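Local coordinates for ZINC phosphodiesterase ELAC protein 1 (Homo sapiens, PDB 3ZWF) that is a zinc-dependent phosphodiesterase that cleaves tRNA 3' ends and removes 2',3'-cyclic phosphate from tRNAs during their repair after ribosome-associated quality control, at residues A[54-59]-A[87-92]; A[119-124]-A[163-168]; A[273-278]-A[287-292]; A[8-13]-A[309-314]; A[1-6]-A[22-27]. All blocks are in the same frame, centred on the assembly; numbering follows the deposited sequence.

Contact 1 (A[54-59]-A[87-92])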
# COMPACT_ATOMS: atom_id res chain seq x y z
N THR A 54 16.33 -9.36 -5.15
CA THR A 54 16.27 -10.24 -6.33
C THR A 54 15.11 -11.26 -6.31
O THR A 54 14.72 -11.82 -7.34
CB THR A 54 17.56 -11.01 -6.50
OG1 THR A 54 17.82 -11.75 -5.30
CG2 THR A 54 18.73 -10.07 -6.75
N LYS A 55 14.59 -11.50 -5.11
CA LYS A 55 13.48 -12.42 -4.92
C LYS A 55 12.55 -11.92 -3.84
O LYS A 55 12.98 -11.31 -2.87
CB LYS A 55 13.98 -13.83 -4.55
CG LYS A 55 14.96 -14.44 -5.55
CD LYS A 55 15.30 -15.90 -5.24
CE LYS A 55 16.52 -16.37 -6.03
NZ LYS A 55 16.28 -16.30 -7.47
N ILE A 56 11.27 -12.23 -4.02
CA ILE A 56 10.22 -11.90 -3.09
C ILE A 56 9.33 -13.10 -2.87
O ILE A 56 8.92 -13.78 -3.83
CB ILE A 56 9.37 -10.67 -3.64
CG1 ILE A 56 10.32 -9.48 -3.87
CG2 ILE A 56 8.26 -10.29 -2.68
CD1 ILE A 56 9.70 -8.29 -4.56
N PHE A 57 9.04 -13.39 -1.62
CA PHE A 57 8.25 -14.53 -1.21
C PHE A 57 7.07 -14.03 -0.39
O PHE A 57 7.26 -13.40 0.65
CB PHE A 57 9.10 -15.51 -0.35
CG PHE A 57 10.37 -15.99 -1.02
CD1 PHE A 57 11.53 -15.23 -1.02
CD2 PHE A 57 10.39 -17.23 -1.66
CE1 PHE A 57 12.68 -15.66 -1.64
CE2 PHE A 57 11.54 -17.66 -2.28
CZ PHE A 57 12.70 -16.91 -2.26
N ILE A 58 5.86 -14.39 -0.81
CA ILE A 58 4.63 -13.97 -0.11
C ILE A 58 3.94 -15.15 0.54
O ILE A 58 3.65 -16.17 -0.13
CB ILE A 58 3.63 -13.27 -1.10
CG1 ILE A 58 4.26 -12.06 -1.79
CG2 ILE A 58 2.34 -12.88 -0.38
CD1 ILE A 58 4.76 -10.92 -0.85
N THR A 59 3.75 -15.06 1.87
CA THR A 59 3.25 -16.22 2.67
C THR A 59 1.77 -16.49 2.47
O THR A 59 1.34 -17.62 2.46
CB THR A 59 3.48 -16.05 4.15
OG1 THR A 59 2.84 -14.84 4.61
CG2 THR A 59 5.00 -16.00 4.48
N GLN A 87 19.31 -8.90 -13.70
CA GLN A 87 18.49 -10.12 -13.69
C GLN A 87 17.01 -9.82 -13.42
O GLN A 87 16.66 -8.76 -12.88
CB GLN A 87 19.02 -11.09 -12.62
N PRO A 88 16.13 -10.76 -13.81
CA PRO A 88 14.73 -10.62 -13.43
C PRO A 88 14.52 -10.85 -11.93
O PRO A 88 15.28 -11.59 -11.31
CB PRO A 88 14.03 -11.72 -14.23
CG PRO A 88 15.09 -12.70 -14.56
CD PRO A 88 16.37 -11.93 -14.66
N ILE A 89 13.51 -10.18 -11.38
CA ILE A 89 13.06 -10.42 -10.01
C ILE A 89 12.06 -11.60 -10.02
O ILE A 89 11.09 -11.62 -10.76
CB ILE A 89 12.42 -9.18 -9.34
CG1 ILE A 89 13.47 -8.07 -9.18
CG2 ILE A 89 11.87 -9.53 -7.96
CD1 ILE A 89 12.95 -6.78 -8.57
N GLU A 90 12.30 -12.58 -9.15
CA GLU A 90 11.39 -13.71 -9.01
C GLU A 90 10.48 -13.52 -7.83
O GLU A 90 10.94 -13.23 -6.71
CB GLU A 90 12.18 -15.02 -8.78
CG GLU A 90 13.07 -15.33 -9.91
CD GLU A 90 13.90 -16.60 -9.66
OE1 GLU A 90 13.94 -17.12 -8.51
OE2 GLU A 90 14.51 -17.06 -10.64
N ILE A 91 9.19 -13.70 -8.06
CA ILE A 91 8.20 -13.54 -7.02
C ILE A 91 7.47 -14.86 -6.82
O ILE A 91 6.95 -15.43 -7.78
CB ILE A 91 7.20 -12.41 -7.37
CG1 ILE A 91 7.96 -11.11 -7.62
CG2 ILE A 91 6.15 -12.27 -6.26
CD1 ILE A 91 7.08 -9.92 -8.06
N TYR A 92 7.47 -15.34 -5.59
CA TYR A 92 6.76 -16.57 -5.24
C TYR A 92 5.61 -16.28 -4.32
O TYR A 92 5.78 -15.57 -3.33
CB TYR A 92 7.75 -17.54 -4.52
CG TYR A 92 8.91 -17.94 -5.40
CD1 TYR A 92 10.06 -17.16 -5.47
CD2 TYR A 92 8.90 -19.15 -6.12
CE1 TYR A 92 11.13 -17.53 -6.29
CE2 TYR A 92 9.95 -19.51 -6.93
CZ TYR A 92 11.07 -18.70 -7.00
OH TYR A 92 12.12 -19.09 -7.84
O HOH W 1 16.07 -13.83 -8.76
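K55 and E90 lie side by side on one face of the sheet and point the same way, joined by a salt bridge from K55 NZ to E90 OE1 of 2.7 Å. The lysine chain is extended until its last torsion, where a bend (chi4 -62°) turns NZ over the carboxylate, so the ammonium meets OE1 from above the carboxylate plane. The hydroxyl of Y92 donates to the same E90 OE1 (2.8 Å) from the opposite face, and the oxygen is held between the two donors. A water links K55 NZ to the backbone O of T54. On the same face the rings of F57 and Y92 also run alongside each other: their planes are 9° apart, but the rings are strongly offset with little shared face, with F57 CE2 3.6 Å from Y92 CD1. The other face is aliphatic: I56 CD1 touches I89 CG2, the I56 CB rests near I91 CG1, and I91 continues onto L97 and I101 of helix 97-107. Beneath the side chains the strands run parallel, with E90 N bonded to T54 O, I56 N to E90 O (2.9 Å), Y92 N to I56 O and I58 N to Y92 O (2.8 Å). Two adjacent parallel strands joined through intervening helix 69-79, with the zinc ligands H60, H62, D64 and H65 following the first strand, are characteristic of the metallo-beta-lactamase fold.

Contact 2 (A[119-124]-A[163-168])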
# COMPACT_ATOMS: atom_id res chain seq x y z
N HIS A 119 5.79 -16.97 -9.70
CA HIS A 119 5.58 -18.43 -9.59
C HIS A 119 4.54 -18.65 -8.52
O HIS A 119 4.70 -18.12 -7.38
CB HIS A 119 6.86 -19.10 -9.22
CG HIS A 119 7.94 -18.89 -10.23
ND1 HIS A 119 7.76 -19.19 -11.57
CD2 HIS A 119 9.21 -18.45 -10.11
CE1 HIS A 119 8.88 -18.95 -12.22
NE2 HIS A 119 9.77 -18.47 -11.37
N GLU A 120 3.44 -19.30 -8.88
CA GLU A 120 2.32 -19.47 -7.97
C GLU A 120 2.29 -20.82 -7.29
O GLU A 120 2.36 -21.83 -7.96
CB GLU A 120 1.01 -19.24 -8.67
CG GLU A 120 0.83 -17.78 -9.11
CD GLU A 120 -0.54 -17.47 -9.67
OE1 GLU A 120 -1.18 -18.31 -10.30
OE2 GLU A 120 -0.99 -16.30 -9.46
N LEU A 121 2.11 -20.78 -5.97
CA LEU A 121 1.90 -21.98 -5.15
C LEU A 121 0.44 -22.33 -5.04
O LEU A 121 -0.39 -21.48 -4.72
CB LEU A 121 2.44 -21.74 -3.74
CG LEU A 121 3.97 -21.84 -3.60
CD1 LEU A 121 4.72 -20.76 -4.31
CD2 LEU A 121 4.26 -21.71 -2.07
N VAL A 122 0.11 -23.58 -5.33
CA VAL A 122 -1.29 -24.04 -5.31
C VAL A 122 -1.56 -24.62 -3.93
O VAL A 122 -1.03 -25.73 -3.57
CB VAL A 122 -1.60 -25.11 -6.41
CG1 VAL A 122 -3.03 -25.62 -6.28
CG2 VAL A 122 -1.37 -24.51 -7.79
N PRO A 123 -2.40 -23.94 -3.15
CA PRO A 123 -2.73 -24.45 -1.84
C PRO A 123 -3.70 -25.65 -1.87
O PRO A 123 -4.31 -25.96 -2.90
CB PRO A 123 -3.37 -23.26 -1.16
CG PRO A 123 -3.99 -22.52 -2.29
CD PRO A 123 -3.13 -22.70 -3.46
N THR A 124 -3.81 -26.31 -0.72
CA THR A 124 -4.80 -27.36 -0.55
C THR A 124 -5.92 -26.81 0.35
O THR A 124 -5.69 -25.92 1.17
CB THR A 124 -4.22 -28.67 -0.04
OG1 THR A 124 -3.68 -28.48 1.27
CG2 THR A 124 -3.15 -29.16 -1.01
N TYR A 163 6.72 -27.79 -1.51
CA TYR A 163 6.79 -27.18 -2.83
C TYR A 163 8.24 -26.82 -3.09
O TYR A 163 8.85 -26.08 -2.28
CB TYR A 163 5.98 -25.88 -2.89
CG TYR A 163 4.52 -25.99 -2.50
CD1 TYR A 163 4.15 -26.03 -1.17
CD2 TYR A 163 3.51 -26.02 -3.46
CE1 TYR A 163 2.81 -26.13 -0.81
CE2 TYR A 163 2.17 -26.15 -3.09
CZ TYR A 163 1.84 -26.19 -1.76
OH TYR A 163 0.54 -26.31 -1.38
N LEU A 164 8.79 -27.27 -4.21
CA LEU A 164 10.16 -26.92 -4.58
C LEU A 164 10.14 -25.58 -5.28
O LEU A 164 9.52 -25.43 -6.33
CB LEU A 164 10.83 -27.98 -5.47
CG LEU A 164 12.31 -27.72 -5.81
CD1 LEU A 164 13.17 -27.52 -4.53
CD2 LEU A 164 12.87 -28.83 -6.69
N LEU A 165 10.77 -24.58 -4.67
CA LEU A 165 10.82 -23.25 -5.29
C LEU A 165 12.03 -23.20 -6.23
O LEU A 165 11.89 -22.95 -7.44
CB LEU A 165 10.79 -22.16 -4.25
CG LEU A 165 9.58 -22.23 -3.31
CD1 LEU A 165 9.40 -20.90 -2.47
CD2 LEU A 165 8.25 -22.59 -4.07
N PHE A 166 13.21 -23.48 -5.69
CA PHE A 166 14.42 -23.62 -6.51
C PHE A 166 15.51 -24.35 -5.77
O PHE A 166 15.52 -24.40 -4.54
CB PHE A 166 14.93 -22.28 -7.07
CG PHE A 166 15.16 -21.23 -6.02
CD1 PHE A 166 14.16 -20.39 -5.63
CD2 PHE A 166 16.42 -21.11 -5.40
CE1 PHE A 166 14.38 -19.41 -4.67
CE2 PHE A 166 16.66 -20.16 -4.44
CZ PHE A 166 15.64 -19.30 -4.06
N ASP A 167 16.41 -24.96 -6.55
CA ASP A 167 17.50 -25.74 -6.05
C ASP A 167 18.71 -25.51 -6.93
O ASP A 167 18.83 -26.10 -8.00
CB ASP A 167 17.13 -27.24 -6.10
CG ASP A 167 18.09 -28.08 -5.30
OD1 ASP A 167 19.22 -27.62 -5.09
OD2 ASP A 167 17.71 -29.20 -4.86
N ASP A 168 19.61 -24.64 -6.48
CA ASP A 168 20.89 -24.45 -7.19
C ASP A 168 22.10 -24.85 -6.33
O ASP A 168 21.97 -25.55 -5.33
CB ASP A 168 21.00 -23.02 -7.76
CG ASP A 168 20.96 -21.94 -6.70
OD1 ASP A 168 21.50 -22.14 -5.58
OD2 ASP A 168 20.40 -20.87 -6.99
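Y163 OH donates to the backbone O of V122 at 2.8 Å, coming from above the carbonyl plane. CG of Y163 stands anti to the carbonyl carbon (chi1 -56°), and the ring reaches across to the backbone of V122, with V122 O near the ring plane at its edge, 3.3 Å from CE2. L121 lies over one face of this ring, its CG 4.2 Å from Y163 CD2. The same leucine meets a second partner: L121 CD1 is 4.0 Å from L165 CD2, the two side chains crossing at about a right angle. L165 belongs to a classic beta bulge, in which L165 and F166 both face V173 of the neighbouring strand. The strands involved belong to the two different sheets of the metallo-beta-lactamase sandwich, and F185 and F187 of strand 184-191 pack against L121 and L165 respectively. Between the sheets the contact is therefore mainly apolar, and its one cross-segment hydrogen bond satisfies the hydroxyl of a buried tyrosine with a backbone carbonyl.

Contact 3 (A[273-278]-A[287-292]). With PO4 (phosphate ion), chain F.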
# COMPACT_ATOMS: atom_id res chain seq x y z
N GLU A 273 5.01 -16.25 13.91
CA GLU A 273 4.10 -15.28 14.55
C GLU A 273 3.73 -15.61 16.00
O GLU A 273 3.73 -16.74 16.46
CB GLU A 273 2.81 -15.14 13.76
CG GLU A 273 1.92 -16.37 13.78
CD GLU A 273 0.47 -15.93 13.91
OE1 GLU A 273 0.09 -15.44 15.00
OE2 GLU A 273 -0.25 -16.00 12.90
N ALA A 274 3.45 -14.56 16.75
CA ALA A 274 2.79 -14.68 18.05
C ALA A 274 1.87 -13.49 18.23
O ALA A 274 2.20 -12.55 18.95
CB ALA A 274 3.80 -14.75 19.19
N THR A 275 0.75 -13.55 17.52
CA THR A 275 -0.15 -12.40 17.42
C THR A 275 -0.70 -11.94 18.77
O THR A 275 -0.72 -10.74 19.09
CB THR A 275 -1.31 -12.63 16.40
OG1 THR A 275 -0.75 -12.93 15.11
CG2 THR A 275 -2.19 -11.38 16.34
N LEU A 276 -1.10 -12.91 19.60
CA LEU A 276 -1.71 -12.61 20.88
C LEU A 276 -0.97 -13.37 21.97
O LEU A 276 -0.26 -14.34 21.70
CB LEU A 276 -3.17 -13.05 20.91
CG LEU A 276 -4.11 -12.33 19.96
CD1 LEU A 276 -5.52 -12.87 20.11
CD2 LEU A 276 -4.04 -10.85 20.32
N ASP A 277 -1.17 -12.93 23.19
CA ASP A 277 -0.55 -13.58 24.34
C ASP A 277 -1.30 -14.88 24.65
O ASP A 277 -2.41 -15.13 24.17
CB ASP A 277 -0.54 -12.68 25.56
CG ASP A 277 -1.92 -12.22 25.94
OD1 ASP A 277 -2.45 -11.33 25.25
OD2 ASP A 277 -2.49 -12.79 26.88
N ASP A 278 -0.68 -15.72 25.45
CA ASP A 278 -1.21 -17.09 25.69
C ASP A 278 -2.59 -17.11 26.33
O ASP A 278 -3.36 -18.02 26.09
CB ASP A 278 -0.27 -17.90 26.59
CG ASP A 278 1.04 -18.25 25.91
OD1 ASP A 278 1.07 -18.42 24.70
OD2 ASP A 278 2.05 -18.37 26.62
N HIS A 287 -8.83 -16.92 14.90
CA HIS A 287 -8.37 -16.09 13.80
C HIS A 287 -7.21 -16.66 13.01
O HIS A 287 -6.59 -15.94 12.22
CB HIS A 287 -8.03 -14.69 14.29
CG HIS A 287 -9.23 -13.90 14.70
ND1 HIS A 287 -9.69 -13.88 16.00
CD2 HIS A 287 -10.09 -13.15 13.98
CE1 HIS A 287 -10.77 -13.12 16.07
NE2 HIS A 287 -11.04 -12.68 14.85
N GLY A 288 -6.91 -17.94 13.23
CA GLY A 288 -5.80 -18.61 12.52
C GLY A 288 -4.42 -18.12 12.92
O GLY A 288 -3.46 -18.11 12.11
N HIS A 289 -4.31 -17.73 14.19
CA HIS A 289 -3.09 -17.19 14.74
C HIS A 289 -2.52 -18.10 15.86
O HIS A 289 -3.17 -19.05 16.29
CB HIS A 289 -3.30 -15.75 15.26
CG HIS A 289 -3.46 -14.75 14.15
ND1 HIS A 289 -2.59 -14.66 13.09
CD2 HIS A 289 -4.39 -13.77 13.96
CE1 HIS A 289 -2.98 -13.70 12.27
NE2 HIS A 289 -4.09 -13.15 12.76
N SER A 290 -1.33 -17.72 16.29
CA SER A 290 -0.58 -18.40 17.37
C SER A 290 -0.27 -17.47 18.53
O SER A 290 -0.27 -16.22 18.42
CB SER A 290 0.72 -18.93 16.80
OG SER A 290 0.49 -19.97 15.88
N THR A 291 0.01 -18.09 19.65
CA THR A 291 0.48 -17.38 20.83
C THR A 291 1.93 -17.83 21.12
O THR A 291 2.45 -18.73 20.46
CB THR A 291 -0.41 -17.69 22.03
OG1 THR A 291 -0.23 -19.05 22.41
CG2 THR A 291 -1.89 -17.41 21.72
N PRO A 292 2.61 -17.17 22.09
CA PRO A 292 4.01 -17.56 22.26
C PRO A 292 4.22 -19.03 22.66
O PRO A 292 5.18 -19.63 22.21
CB PRO A 292 4.48 -16.64 23.38
CG PRO A 292 3.67 -15.38 23.17
CD PRO A 292 2.31 -15.90 22.80
P PO4 F . -4.20 -11.09 10.22
O1 PO4 F . -4.31 -12.51 9.61
O2 PO4 F . -4.95 -10.15 9.13
O3 PO4 F . -2.80 -10.60 10.22
O4 PO4 F . -4.99 -11.09 11.47
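E273 takes the crowded position, its CG between backbone N and carbonyl carbon (chi1 68°), and the chain bends at chi2 (140°), which carries the carboxylate across to H289. The resulting His-carboxylate pair lies beside the dizinc site of the metallo-beta-lactamase fold, next to zinc ligands D251 and H311. H289 ND1 donates in its ring plane to the syn lone pair of E273 OE2 (2.7 Å), which holds the ring's rotation. E273 OE1 is gripped by three donors: S290 N at 3.0 Å, T275 OG1 at 2.6 Å and T275 N. T275 also covers one face of the imidazole, CB lying 4.1 Å from the ring centroid in a CH-pi contact. Farther along, T291 at the N-cap of helix 292-301 donates from OG1 to the anti lone pair of D278 OD1 (2.7 Å), while A274 CB packs on P292 CG. At the other nitrogen of the histidine, H289 NE2 donates to O4 of a bound phosphate at 2.6 Å.

Contact 4 (A[8-13]-A[309-314]). With ZN (zinc ion), chain D.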
# COMPACT_ATOMS: atom_id res chain seq x y z
N THR A 8 6.92 -5.71 11.96
CA THR A 8 6.74 -6.71 13.01
C THR A 8 5.33 -6.70 13.58
O THR A 8 5.06 -7.35 14.56
CB THR A 8 7.77 -6.53 14.09
OG1 THR A 8 7.65 -5.23 14.74
CG2 THR A 8 9.21 -6.66 13.50
N GLY A 9 4.43 -5.91 12.98
CA GLY A 9 3.09 -5.87 13.50
C GLY A 9 2.10 -6.76 12.78
O GLY A 9 2.27 -7.12 11.59
N ALA A 10 1.02 -7.05 13.50
CA ALA A 10 -0.12 -7.84 12.98
C ALA A 10 -1.18 -6.99 12.32
O ALA A 10 -1.46 -5.90 12.77
CB ALA A 10 -0.79 -8.60 14.09
N ALA A 11 -1.73 -7.53 11.23
CA ALA A 11 -2.98 -7.08 10.59
C ALA A 11 -2.97 -5.77 9.80
O ALA A 11 -3.72 -5.64 8.83
CB ALA A 11 -4.14 -7.12 11.61
N TYR A 12 -2.18 -4.79 10.22
CA TYR A 12 -2.01 -3.52 9.56
C TYR A 12 -0.77 -2.83 10.03
O TYR A 12 -0.27 -3.13 11.11
CB TYR A 12 -3.22 -2.59 9.80
CG TYR A 12 -3.56 -2.35 11.22
CD1 TYR A 12 -4.41 -3.20 11.91
CD2 TYR A 12 -3.00 -1.26 11.90
CE1 TYR A 12 -4.74 -2.93 13.20
CE2 TYR A 12 -3.30 -1.02 13.18
CZ TYR A 12 -4.18 -1.85 13.84
OH TYR A 12 -4.47 -1.58 15.16
N PRO A 13 -0.25 -1.90 9.23
CA PRO A 13 0.93 -1.16 9.66
C PRO A 13 0.55 -0.09 10.64
O PRO A 13 -0.53 0.46 10.50
CB PRO A 13 1.42 -0.53 8.36
CG PRO A 13 0.25 -0.44 7.54
CD PRO A 13 -0.65 -1.54 7.87
N LEU A 309 10.02 -14.27 17.42
CA LEU A 309 8.57 -14.03 17.37
C LEU A 309 8.31 -12.66 16.76
O LEU A 309 9.08 -11.71 16.98
CB LEU A 309 7.99 -14.10 18.79
CG LEU A 309 8.16 -15.48 19.49
CD1 LEU A 309 7.45 -15.46 20.81
CD2 LEU A 309 7.62 -16.61 18.62
N THR A 310 7.26 -12.63 15.97
CA THR A 310 6.90 -11.41 15.25
C THR A 310 5.41 -11.40 15.01
O THR A 310 4.67 -12.20 15.56
CB THR A 310 7.74 -11.28 13.96
OG1 THR A 310 7.64 -9.96 13.41
CG2 THR A 310 7.33 -12.33 12.92
N HIS A 311 4.95 -10.39 14.25
CA HIS A 311 3.52 -10.24 13.95
C HIS A 311 2.69 -10.08 15.21
O HIS A 311 1.69 -10.74 15.39
CB HIS A 311 2.99 -11.41 13.09
CG HIS A 311 1.70 -11.16 12.38
ND1 HIS A 311 0.47 -11.48 12.93
CD2 HIS A 311 1.45 -10.76 11.11
CE1 HIS A 311 -0.49 -11.20 12.06
NE2 HIS A 311 0.09 -10.81 10.93
N PHE A 312 3.09 -9.11 16.02
CA PHE A 312 2.42 -8.79 17.25
C PHE A 312 1.20 -7.87 17.08
O PHE A 312 1.23 -6.96 16.29
CB PHE A 312 3.41 -8.11 18.20
CG PHE A 312 4.61 -8.96 18.56
CD1 PHE A 312 4.45 -10.04 19.38
CD2 PHE A 312 5.89 -8.63 18.10
CE1 PHE A 312 5.54 -10.84 19.70
CE2 PHE A 312 6.99 -9.41 18.42
CZ PHE A 312 6.83 -10.49 19.25
N SER A 313 0.13 -8.21 17.80
CA SER A 313 -1.06 -7.38 17.85
C SER A 313 -0.65 -5.92 18.10
O SER A 313 0.22 -5.62 18.95
CB SER A 313 -2.00 -7.86 18.96
OG SER A 313 -3.14 -7.00 19.05
N GLN A 314 -1.30 -5.02 17.33
CA GLN A 314 -0.97 -3.61 17.43
C GLN A 314 -1.60 -3.00 18.71
O GLN A 314 -2.60 -3.49 19.23
CB GLN A 314 -1.46 -2.85 16.20
CG GLN A 314 -0.78 -3.17 14.91
CD GLN A 314 0.60 -2.56 14.72
OE1 GLN A 314 1.20 -2.01 15.65
NE2 GLN A 314 1.15 -2.73 13.50
ZN ZN D . -1.10 -10.95 9.10
O HOH W 2 -3.06 -5.83 15.19
O HOH W 3 -2.66 -11.34 7.64
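The second zinc site of the metallo-beta-lactamase fold is lined here by the loop 8-13, which covers its ligand H311. H311 NE2 binds the zinc ion at 2.2 Å, and D64, H65, D251 and a water are further ligands. With CG anti to the backbone N (chi1 -162°), the imidazole swings back beneath the loop, where A10 CA sits over the centre of one ring face, 3.5 Å from the ring centroid. The backbones are tied by F312 N to T8 O (3.0 Å) and A10 N to F312 O (2.8 Å), a single bridge. Beyond it Q314 lays CG over a face of the Y12 ring, 4.0 Å from its centroid, and sends NE2 to Y12 O (2.8 Å) in the carbonyl plane; S14 OG bonds its OE1. Y12 also packs on T75 of the second subunit. H311 is thus held from three sides: metal on NE2, T275 OG1 on ND1 and the alanine on a face, which probably restricts rotation of the ligand ring and keeps NE2 directed at the metal.

Contact 5 (A[1-6]-A[22-27]). With EDO (1,2-ethanediol), chain H; EDO (1,2-ethanediol), chain G.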
# COMPACT_ATOMS: atom_id res chain seq x y z
N MET A 1 25.52 -13.42 6.40
CA MET A 1 24.05 -13.71 6.30
C MET A 1 23.32 -13.03 7.45
O MET A 1 23.63 -13.25 8.62
CB MET A 1 23.76 -15.20 6.34
CG MET A 1 22.28 -15.54 6.26
SD MET A 1 21.95 -17.29 6.40
CE MET A 1 22.24 -17.87 4.71
N ASP A 2 22.35 -12.19 7.11
CA ASP A 2 21.56 -11.56 8.15
C ASP A 2 20.10 -11.44 7.78
O ASP A 2 19.72 -11.58 6.62
CB ASP A 2 22.16 -10.23 8.63
CG ASP A 2 22.48 -9.27 7.52
OD1 ASP A 2 21.61 -8.99 6.68
OD2 ASP A 2 23.62 -8.77 7.50
N VAL A 3 19.29 -11.30 8.81
CA VAL A 3 17.87 -11.09 8.70
C VAL A 3 17.55 -9.70 9.25
O VAL A 3 17.94 -9.38 10.35
CB VAL A 3 17.19 -12.18 9.50
CG1 VAL A 3 15.73 -12.14 9.40
CG2 VAL A 3 17.68 -13.56 8.97
N THR A 4 16.85 -8.89 8.46
CA THR A 4 16.41 -7.57 8.89
C THR A 4 14.88 -7.50 8.93
O THR A 4 14.21 -7.72 7.92
CB THR A 4 16.92 -6.47 7.93
OG1 THR A 4 18.35 -6.47 7.89
CG2 THR A 4 16.41 -5.06 8.40
N PHE A 5 14.33 -7.20 10.09
CA PHE A 5 12.89 -7.01 10.25
C PHE A 5 12.48 -5.62 9.82
O PHE A 5 12.92 -4.64 10.39
CB PHE A 5 12.46 -7.29 11.68
CG PHE A 5 12.63 -8.73 12.04
CD1 PHE A 5 13.86 -9.19 12.44
CD2 PHE A 5 11.60 -9.66 11.86
CE1 PHE A 5 14.08 -10.55 12.73
CE2 PHE A 5 11.83 -11.05 12.15
CZ PHE A 5 13.05 -11.46 12.57
N LEU A 6 11.58 -5.52 8.85
CA LEU A 6 11.07 -4.24 8.41
C LEU A 6 9.73 -3.88 9.07
O LEU A 6 9.45 -2.72 9.38
CB LEU A 6 10.99 -4.15 6.89
CG LEU A 6 12.35 -4.28 6.19
CD1 LEU A 6 12.21 -4.50 4.71
CD2 LEU A 6 13.29 -3.11 6.47
N VAL A 22 10.25 -8.98 6.08
CA VAL A 22 11.57 -9.38 6.61
C VAL A 22 12.48 -9.61 5.43
O VAL A 22 12.06 -10.23 4.43
CB VAL A 22 11.53 -10.72 7.42
CG1 VAL A 22 12.83 -10.85 8.26
CG2 VAL A 22 10.28 -10.83 8.29
N VAL A 23 13.73 -9.15 5.52
CA VAL A 23 14.73 -9.36 4.46
C VAL A 23 15.87 -10.26 4.91
O VAL A 23 16.48 -10.04 5.94
CB VAL A 23 15.30 -8.03 3.94
CG1 VAL A 23 16.45 -8.26 2.99
CG2 VAL A 23 14.20 -7.24 3.24
N LEU A 24 16.09 -11.31 4.13
CA LEU A 24 17.26 -12.16 4.23
C LEU A 24 18.31 -11.70 3.21
O LEU A 24 18.06 -11.55 2.00
CB LEU A 24 16.86 -13.62 3.98
CG LEU A 24 18.00 -14.65 4.04
CD1 LEU A 24 18.68 -14.70 5.42
CD2 LEU A 24 17.41 -16.01 3.67
N ARG A 25 19.52 -11.50 3.72
CA ARG A 25 20.61 -10.96 2.94
C ARG A 25 21.75 -11.94 2.98
O ARG A 25 22.12 -12.38 4.04
CB ARG A 25 21.04 -9.61 3.50
CG ARG A 25 21.85 -8.76 2.55
CD ARG A 25 22.01 -7.34 3.05
NE ARG A 25 22.43 -7.19 4.43
CZ ARG A 25 22.90 -6.05 4.94
NH1 ARG A 25 23.02 -4.96 4.18
NH2 ARG A 25 23.26 -5.98 6.22
N CYS A 26 22.24 -12.29 1.80
CA CYS A 26 23.45 -13.10 1.65
C CYS A 26 24.35 -12.44 0.61
O CYS A 26 23.97 -12.31 -0.55
CB CYS A 26 23.12 -14.52 1.20
SG CYS A 26 21.88 -15.39 2.19
N GLU A 27 25.52 -11.99 1.05
CA GLU A 27 26.54 -11.45 0.15
C GLU A 27 25.97 -10.38 -0.80
O GLU A 27 26.16 -10.45 -2.01
CB GLU A 27 27.20 -12.59 -0.65
C1 EDO H . 25.30 -9.03 4.68
O1 EDO H . 25.69 -8.76 3.33
C2 EDO H . 24.82 -10.47 4.78
O2 EDO H . 24.40 -10.71 6.12
C1 EDO G . 19.42 -2.22 8.07
O1 EDO G . 18.34 -2.55 8.96
C2 EDO G . 20.48 -3.30 7.97
O2 EDO G . 19.97 -4.47 7.36
O HOH W 4 19.01 -8.47 6.16
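Strands 2-5 and 22-26 run antiparallel, their axes 4.7 Å apart at closest approach, with D2-R25 and T4-V23 as hydrogen-bonded pairs and V3-L24 and F5-V22 as non-hydrogen-bonded ones. T4 and V23 exchange two bonds, T4 N to V23 O and V23 N to T4 O, each 2.8 Å. R25 grips D2 side-on: NE reaches the syn lone pair of D2 OD1 at 3.0 Å and NH2 reaches OD2 at 3.1 Å, with carboxylate and guanidinium planes 50° apart. A bend at chi3 (49°) brings the NE/NH2 edge of the guanidinium to the D2 carboxylate. A water bonded to D2 OD1 also meets T4 OG1. This hairpin opens the N-terminal sheet of the metallo-beta-lactamase sandwich, and on its other face V3, F5 and V22 turn to strand 269-273 of the second sheet. There, in the modelled conformer of V22, CG1 lies over a face of the F5 ring, 4.1 Å from the centroid. L24 CD1 touches V3 CG2 at 3.9 Å and also meets M1 CG.

Contacts 1 and 5 are buried strand pairings in the same sheet, one parallel and one antiparallel; each has a salt bridge on one face and apolar packing on the other. Contact 2 joins that sheet to the second one and is largely apolar. It touches contact 1 directly, through a probable hydrogen bond between I91 O and H119 N, and F166 lies against K55. Contacts 3 and 4, only partly buried, consist chiefly of loops at the zinc site and share hydrogen bonds, and the H289 and H311 rings come together. Contact 3 is nested inside the chain loop closed by contact 4, whose segments alternate with those of contact 5.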